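Local atomic coordinates of serine acetyltransferase 1, putative (Entamoeba histolytica, PDB entry 7BW9), a protein that probably transfers an acetyl group to the hydroxyl of serine, a step in cysteine biosynthesis, and binds cysteine. Residues Q17-A22 / L102-I107; A109-D114 / A121-S126; I130-I135 / E156-V161. One frame throughout, in Å; residues are numbered along the deposited sequence.

Interaction 1 of 3, residues Q17-A22 / L102-I107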
# COMPACT_ATOMS: atom_id res chain seq x y z
N GLN A 17 24.97 -0.06 -24.07
CA GLN A 17 26.39 -0.33 -24.22
C GLN A 17 27.25 0.75 -23.58
O GLN A 17 28.30 0.44 -23.01
CB GLN A 17 26.72 -0.51 -25.70
CG GLN A 17 25.89 -1.63 -26.33
CD GLN A 17 26.26 -1.94 -27.77
OE1 GLN A 17 26.35 -1.04 -28.61
NE2 GLN A 17 26.47 -3.22 -28.06
N SER A 18 26.81 2.01 -23.60
CA SER A 18 27.56 3.07 -22.93
C SER A 18 27.36 3.08 -21.42
O SER A 18 27.94 3.94 -20.76
CB SER A 18 27.16 4.43 -23.50
OG SER A 18 25.76 4.60 -23.45
N ASP A 19 26.58 2.16 -20.87
CA ASP A 19 26.34 2.16 -19.44
C ASP A 19 27.63 1.97 -18.68
O ASP A 19 28.52 1.23 -19.10
CB ASP A 19 25.37 1.04 -19.06
CG ASP A 19 23.93 1.44 -19.20
OD1 ASP A 19 23.65 2.64 -19.39
OD2 ASP A 19 23.08 0.54 -19.12
N ASN A 20 27.73 2.63 -17.53
CA ASN A 20 28.79 2.28 -16.60
C ASN A 20 28.66 0.81 -16.20
O ASN A 20 27.56 0.25 -16.15
CB ASN A 20 28.74 3.16 -15.35
CG ASN A 20 29.98 3.00 -14.50
OD1 ASN A 20 30.08 2.08 -13.68
ND2 ASN A 20 30.95 3.89 -14.69
N ILE A 21 29.81 0.20 -15.92
CA ILE A 21 29.89 -1.21 -15.54
C ILE A 21 28.96 -1.54 -14.39
O ILE A 21 28.47 -2.67 -14.28
CB ILE A 21 31.36 -1.56 -15.19
CG1 ILE A 21 32.33 -0.87 -16.14
CG2 ILE A 21 31.58 -3.06 -15.21
CD1 ILE A 21 32.77 0.53 -15.70
N ALA A 22 28.70 -0.57 -13.51
CA ALA A 22 27.88 -0.84 -12.33
C ALA A 22 26.45 -1.19 -12.70
O ALA A 22 25.77 -1.87 -11.93
CB ALA A 22 27.90 0.38 -11.40
N LEU A 102 17.69 9.56 -16.83
CA LEU A 102 17.14 10.11 -15.58
C LEU A 102 16.93 9.02 -14.53
O LEU A 102 17.25 9.21 -13.35
CB LEU A 102 15.83 10.85 -15.87
CG LEU A 102 15.94 12.23 -16.53
CD1 LEU A 102 14.56 12.78 -16.88
CD2 LEU A 102 16.71 13.23 -15.66
N VAL A 103 16.38 7.87 -14.93
CA VAL A 103 16.17 6.78 -13.99
C VAL A 103 17.50 6.30 -13.42
O VAL A 103 17.63 6.04 -12.22
CB VAL A 103 15.38 5.64 -14.66
CG1 VAL A 103 15.42 4.38 -13.82
CG2 VAL A 103 13.92 6.10 -14.91
N LYS A 104 18.53 6.23 -14.28
CA LYS A 104 19.86 5.85 -13.81
C LYS A 104 20.35 6.80 -12.72
O LYS A 104 20.97 6.36 -11.74
CB LYS A 104 20.86 5.85 -14.97
CG LYS A 104 20.68 4.72 -15.98
CD LYS A 104 21.56 4.99 -17.21
CE LYS A 104 23.02 4.71 -16.91
NZ LYS A 104 23.89 5.03 -18.08
N GLN A 105 20.08 8.09 -12.86
CA GLN A 105 20.49 9.03 -11.83
C GLN A 105 19.65 8.89 -10.57
O GLN A 105 20.18 9.03 -9.47
CB GLN A 105 20.46 10.45 -12.37
CG GLN A 105 21.42 10.62 -13.55
CD GLN A 105 21.34 12.01 -14.13
OE1 GLN A 105 22.37 12.67 -14.34
NE2 GLN A 105 20.13 12.49 -14.37
N ASP A 106 18.35 8.55 -10.70
CA ASP A 106 17.57 8.22 -9.51
C ASP A 106 18.18 7.03 -8.77
O ASP A 106 18.27 7.02 -7.53
CB ASP A 106 16.11 7.93 -9.88
CG ASP A 106 15.38 9.15 -10.48
OD1 ASP A 106 15.68 10.32 -10.11
OD2 ASP A 106 14.48 8.93 -11.33
N ILE A 107 18.64 6.02 -9.52
CA ILE A 107 19.29 4.86 -8.91
C ILE A 107 20.56 5.27 -8.18
O ILE A 107 20.83 4.81 -7.06
CB ILE A 107 19.57 3.79 -9.98
CG1 ILE A 107 18.26 3.13 -10.42
CG2 ILE A 107 20.61 2.78 -9.49
CD1 ILE A 107 18.32 2.63 -11.84
O HOH W 1 26.30 5.08 -17.08

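Interaction 2 of 3, residues A109-D114 / A121-S126. With CYS (cysteine), chain D.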
# COMPACT_ATOMS: atom_id res chain seq x y z
N ALA A 109 21.16 8.20 -6.94
CA ALA A 109 20.71 8.95 -5.76
C ALA A 109 20.27 8.02 -4.65
O ALA A 109 20.50 8.29 -3.47
CB ALA A 109 19.57 9.90 -6.13
N ALA A 110 19.60 6.91 -5.02
CA ALA A 110 19.18 5.93 -4.03
C ALA A 110 20.40 5.29 -3.36
O ALA A 110 20.42 5.08 -2.14
CB ALA A 110 18.30 4.85 -4.68
N TYR A 111 21.41 4.96 -4.16
CA TYR A 111 22.62 4.30 -3.61
C TYR A 111 23.37 5.22 -2.65
O TYR A 111 23.79 4.74 -1.62
CB TYR A 111 23.55 3.79 -4.71
CG TYR A 111 24.82 3.19 -4.17
CD1 TYR A 111 24.83 1.96 -3.55
CD2 TYR A 111 26.02 3.87 -4.28
CE1 TYR A 111 26.00 1.41 -3.06
CE2 TYR A 111 27.20 3.33 -3.80
CZ TYR A 111 27.18 2.10 -3.19
OH TYR A 111 28.35 1.59 -2.72
N THR A 112 23.54 6.49 -2.99
CA THR A 112 24.28 7.40 -2.10
C THR A 112 23.45 7.77 -0.89
O THR A 112 24.00 7.96 0.20
CB THR A 112 24.73 8.67 -2.83
OG1 THR A 112 23.60 9.54 -3.02
CG2 THR A 112 25.30 8.36 -4.18
N GLY A 113 22.13 7.89 -1.05
CA GLY A 113 21.22 8.34 -0.02
C GLY A 113 20.77 7.29 0.98
O GLY A 113 20.07 7.63 1.93
N ASP A 114 21.13 6.02 0.81
CA ASP A 114 20.61 4.96 1.67
C ASP A 114 21.72 4.04 2.15
O ASP A 114 22.25 3.24 1.35
CB ASP A 114 19.51 4.17 0.95
CG ASP A 114 18.86 3.10 1.83
OD1 ASP A 114 19.03 3.16 3.07
OD2 ASP A 114 18.18 2.19 1.28
N ALA A 121 21.96 -3.57 -8.32
CA ALA A 121 21.00 -4.63 -8.61
C ALA A 121 19.84 -4.60 -7.63
O ALA A 121 18.67 -4.60 -8.03
CB ALA A 121 21.69 -6.00 -8.57
N MET A 122 20.15 -4.57 -6.33
CA MET A 122 19.11 -4.50 -5.31
C MET A 122 18.19 -3.30 -5.56
O MET A 122 16.97 -3.43 -5.55
CB MET A 122 19.75 -4.41 -3.93
CG MET A 122 18.80 -3.92 -2.83
SD MET A 122 19.63 -3.51 -1.27
CE MET A 122 20.44 -5.06 -0.90
N ILE A 123 18.80 -2.14 -5.82
CA ILE A 123 18.02 -0.92 -6.05
C ILE A 123 17.15 -1.09 -7.28
O ILE A 123 15.95 -0.78 -7.26
CB ILE A 123 18.97 0.29 -6.18
CG1 ILE A 123 19.71 0.53 -4.86
CG2 ILE A 123 18.21 1.56 -6.59
CD1 ILE A 123 20.93 1.38 -5.03
N ILE A 124 17.73 -1.60 -8.36
CA ILE A 124 17.00 -1.67 -9.62
C ILE A 124 15.85 -2.65 -9.51
O ILE A 124 14.75 -2.41 -10.02
CB ILE A 124 17.96 -2.05 -10.76
CG1 ILE A 124 18.91 -0.89 -11.06
CG2 ILE A 124 17.16 -2.45 -12.00
CD1 ILE A 124 19.99 -1.24 -12.10
N ARG A 125 16.07 -3.77 -8.84
CA ARG A 125 15.06 -4.82 -8.86
C ARG A 125 13.97 -4.60 -7.83
O ARG A 125 12.83 -5.05 -8.02
CB ARG A 125 15.73 -6.18 -8.65
CG ARG A 125 16.28 -6.74 -9.97
CD ARG A 125 16.79 -8.15 -9.87
NE ARG A 125 15.82 -9.10 -9.35
CZ ARG A 125 14.91 -9.76 -10.08
NH1 ARG A 125 14.80 -9.55 -11.39
NH2 ARG A 125 14.11 -10.63 -9.49
N SER A 126 14.29 -3.91 -6.74
CA SER A 126 13.44 -3.96 -5.56
C SER A 126 13.05 -2.62 -4.94
O SER A 126 12.15 -2.62 -4.10
CB SER A 126 14.12 -4.81 -4.47
OG SER A 126 14.30 -6.14 -4.94
N CYS D . 16.91 3.39 4.69
CA CYS D . 17.62 4.27 5.65
C CYS D . 18.63 3.46 6.48
O CYS D . 18.72 2.28 6.34
CB CYS D . 16.62 5.01 6.53
SG CYS D . 15.63 3.93 7.59
OXT CYS D . 19.34 4.07 7.27

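Interaction 3 of 3, residues I130-I135 / E156-V161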
# COMPACT_ATOMS: atom_id res chain seq x y z
N ILE A 130 12.31 3.78 -6.90
CA ILE A 130 12.81 3.72 -8.26
C ILE A 130 11.70 3.30 -9.21
O ILE A 130 11.53 3.87 -10.29
CB ILE A 130 14.02 2.76 -8.35
CG1 ILE A 130 15.18 3.27 -7.51
CG2 ILE A 130 14.42 2.56 -9.80
CD1 ILE A 130 15.64 4.66 -7.87
N HIS A 131 10.93 2.29 -8.82
CA HIS A 131 9.87 1.81 -9.72
C HIS A 131 8.84 2.89 -9.95
O HIS A 131 8.34 3.05 -11.07
CB HIS A 131 9.22 0.53 -9.17
CG HIS A 131 10.17 -0.63 -9.10
ND1 HIS A 131 9.92 -1.74 -8.32
CD2 HIS A 131 11.36 -0.84 -9.69
CE1 HIS A 131 10.93 -2.59 -8.44
NE2 HIS A 131 11.82 -2.07 -9.27
N VAL A 132 8.53 3.68 -8.92
CA VAL A 132 7.50 4.71 -9.12
C VAL A 132 8.01 5.77 -10.09
O VAL A 132 7.23 6.34 -10.86
CB VAL A 132 7.05 5.31 -7.77
CG1 VAL A 132 8.09 6.27 -7.20
CG2 VAL A 132 5.72 6.04 -7.93
N MET A 133 9.32 6.04 -10.08
CA MET A 133 9.87 7.06 -10.97
C MET A 133 10.02 6.55 -12.41
O MET A 133 9.84 7.34 -13.34
CB MET A 133 11.21 7.56 -10.43
CG MET A 133 11.04 8.47 -9.19
SD MET A 133 9.74 9.72 -9.37
CE MET A 133 10.41 10.64 -10.77
N MET A 134 10.33 5.26 -12.60
CA MET A 134 10.19 4.68 -13.93
C MET A 134 8.82 4.97 -14.53
O MET A 134 8.70 5.41 -15.67
CB MET A 134 10.42 3.16 -13.88
CG MET A 134 11.77 2.71 -13.36
SD MET A 134 11.88 0.90 -13.49
CE MET A 134 13.58 0.59 -13.02
N ILE A 135 7.76 4.73 -13.76
CA ILE A 135 6.41 5.01 -14.25
C ILE A 135 6.16 6.51 -14.38
O ILE A 135 5.59 6.97 -15.38
CB ILE A 135 5.37 4.34 -13.34
CG1 ILE A 135 5.66 2.85 -13.23
CG2 ILE A 135 3.95 4.57 -13.88
CD1 ILE A 135 5.54 2.08 -14.56
N GLU A 156 -2.03 5.57 -10.98
CA GLU A 156 -2.77 4.86 -9.93
C GLU A 156 -2.41 3.38 -9.91
O GLU A 156 -2.43 2.76 -8.84
CB GLU A 156 -4.28 5.04 -10.10
CG GLU A 156 -4.79 6.46 -9.75
CD GLU A 156 -4.42 6.93 -8.34
OE1 GLU A 156 -4.30 6.08 -7.42
OE2 GLU A 156 -4.26 8.16 -8.14
N ASN A 157 -2.06 2.80 -11.06
CA ASN A 157 -1.58 1.42 -11.08
C ASN A 157 -0.34 1.26 -10.20
O ASN A 157 -0.26 0.33 -9.39
CB ASN A 157 -1.25 0.97 -12.51
CG ASN A 157 -2.49 0.66 -13.33
OD1 ASN A 157 -3.58 0.49 -12.79
ND2 ASN A 157 -2.32 0.59 -14.65
N ILE A 158 0.65 2.14 -10.38
CA ILE A 158 1.89 2.01 -9.62
C ILE A 158 1.66 2.40 -8.15
O ILE A 158 2.29 1.83 -7.25
CB ILE A 158 3.02 2.82 -10.30
CG1 ILE A 158 4.40 2.44 -9.74
CG2 ILE A 158 2.82 4.34 -10.16
CD1 ILE A 158 4.70 0.98 -9.80
N HIS A 159 0.75 3.35 -7.90
CA HIS A 159 0.21 3.63 -6.56
C HIS A 159 -0.27 2.36 -5.87
O HIS A 159 0.07 2.10 -4.71
CB HIS A 159 -0.95 4.62 -6.68
CG HIS A 159 -1.41 5.21 -5.38
ND1 HIS A 159 -2.63 5.82 -5.23
CD2 HIS A 159 -0.80 5.30 -4.17
CE1 HIS A 159 -2.76 6.27 -3.99
NE2 HIS A 159 -1.66 5.96 -3.33
N SER A 160 -1.09 1.57 -6.56
CA SER A 160 -1.67 0.38 -5.94
C SER A 160 -0.58 -0.62 -5.54
O SER A 160 -0.75 -1.34 -4.55
CB SER A 160 -2.68 -0.25 -6.90
OG SER A 160 -2.78 -1.63 -6.67
N VAL A 161 0.53 -0.65 -6.26
CA VAL A 161 1.59 -1.61 -5.97
C VAL A 161 2.64 -1.08 -4.98
O VAL A 161 3.25 -1.86 -4.24
CB VAL A 161 2.24 -2.08 -7.29
CG1 VAL A 161 3.68 -2.47 -7.09
CG2 VAL A 161 1.43 -3.24 -7.90

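Interaction 1 of 3, residues Q17-A22 / L102-I107
D19 and K104 bring a loop up against helix 96-113 with their CA atoms still 9.3 Å apart, so the backbones stay separated and side chains bridge the distance. The contact is a salt bridge in the helical N-terminal part of this serine acetyltransferase, joining the loop after helix 2-17 to the flank of a helix some eighty residues further on. K104 does most of the reaching. Its chain leaves the helix with CG anti to the carbonyl carbon (chi1 -71°), runs extended, bends at chi3 and delivers NZ to D19 OD1 at 2.7 Å. The ammonium comes in from above the carboxylate plane, 36° out of it, while K104 CE lies 3.3 Å from the same OD1. The other carboxylate oxygen, OD2, forms a salt bridge with R100, one turn before K104 on helix 96-113. The two positive charges, of K104 and R100, would be expected to favour the ionised form of the buried D19. K104 NZ also has a long, weak ion pair with E101. Beside the salt bridge a water ties the lysine to the loop backbone: its oxygen accepts from K104 NZ at 2.6 Å and from the backbone N of N20 at 2.9 Å.

Interaction 2 of 3, residues A109-D114 / A121-S126
I123 reaches from helix 120-126 to A110 and Y111 on the last turns of helix 96-113, two consecutive helices of the helical domain joined by a short loop that carries the pocket residues D114, P115 and A116. From CB, which points at the facing helix, the side chain forks. CG2 stands anti to the backbone N and meets the methyl of A110, with I123 CG2 and A110 CB 3.8 Å apart. The other branch, CG1, is anti to the carbonyl carbon (chi1 -64°) and carries CD1 on to Y111, where I123 CD1 lies 3.6 Å from Y111 CB and 3.7 Å from Y111 CA. Relative to the phenol ring this methyl sits at the edge, near the ring plane. The ring itself leads away and packs on P312 of the second subunit. A single isoleucine thus spans two successive residues; consistent with the small A110, the CA atoms of A110 and I123 are 7.2 Å apart. Just past the helix end, D114 turns its carboxylate to the ligand. Its OD2 is hydrogen-bonded to Y127 OH, and OD1 takes a bond from A116 N as well as one from the amino group of the bound cysteine, whose N lies 2.7 Å from D114 OD1.

Interaction 3 of 3, residues I130-I135 / E156-V161
The imidazole of H159 is met at its edge by E156 OE1, which lies almost in the ring plane. H159 ND1 donates to that oxygen at 2.8 Å, with an N-H...O angle of 170°, arriving on the syn side but tilted somewhat out of the carboxylate plane. The other oxygen of E156, OE2, is in a salt bridge with R152, so the carboxylate is held through both oxygens, which would limit the rotation of the ring. Both residues lie on helix 148-162, and the CB of H159 is directed away from segment 130-135. The second imidazole, H131, is hydrogen-bonded through NE2 to I124 O, while H131 O lies 4.2 Å from I158 CG1.

The two helical segments run antiparallel, at 172° with axes 9.9 Å apart, and their interface is centred on I158. Its CG1 is anti to the backbone N (chi1 -166°), which extends that branch across to I135, where I158 CG1 and I135 CG1 are 3.7 Å apart. The same I158 CG1 also rests 3.9 Å from V132 CA. The second branch divides its contacts: I158 CG2 touches I135 CG2 at 3.9 Å and V132 CG2 at 4.0 Å, the V132 and I158 side chains crossing at about a right angle.

The pair belongs to the helical domain where it joins the left-handed beta-helix. S160 OG is hydrogen-bonded to V161 O of the second subunit and V161 O to S160 OG of the third. V132 also packs on I166 and H159 on D165, both of strand 165-166, whereas I135 lies against L38 and I41 of helix 36-45.

How the interactions relate
The three contacts follow one another along the chain and form a continuous piece of the helical domain. Interactions 1 and 2, with centres 12 Å apart, share helix 96-113: I107 CD1 packs on I124 CG1 at 3.7 Å. Interaction 3 lies about 19 Å from interaction 1 and 16 Å from interaction 2, centre to centre, yet touches both. I130 CG1 comes within 3.6 Å of I123 CG2, and I130 CD1 within 3.7 Å of I107 N, so this isoleucine of segment 130-135 touches segments of both other interactions. Only interaction 2 includes a residue of the cysteine pocket, D114; D179 of the same chain and R222 of the third subunit also bond the ligand.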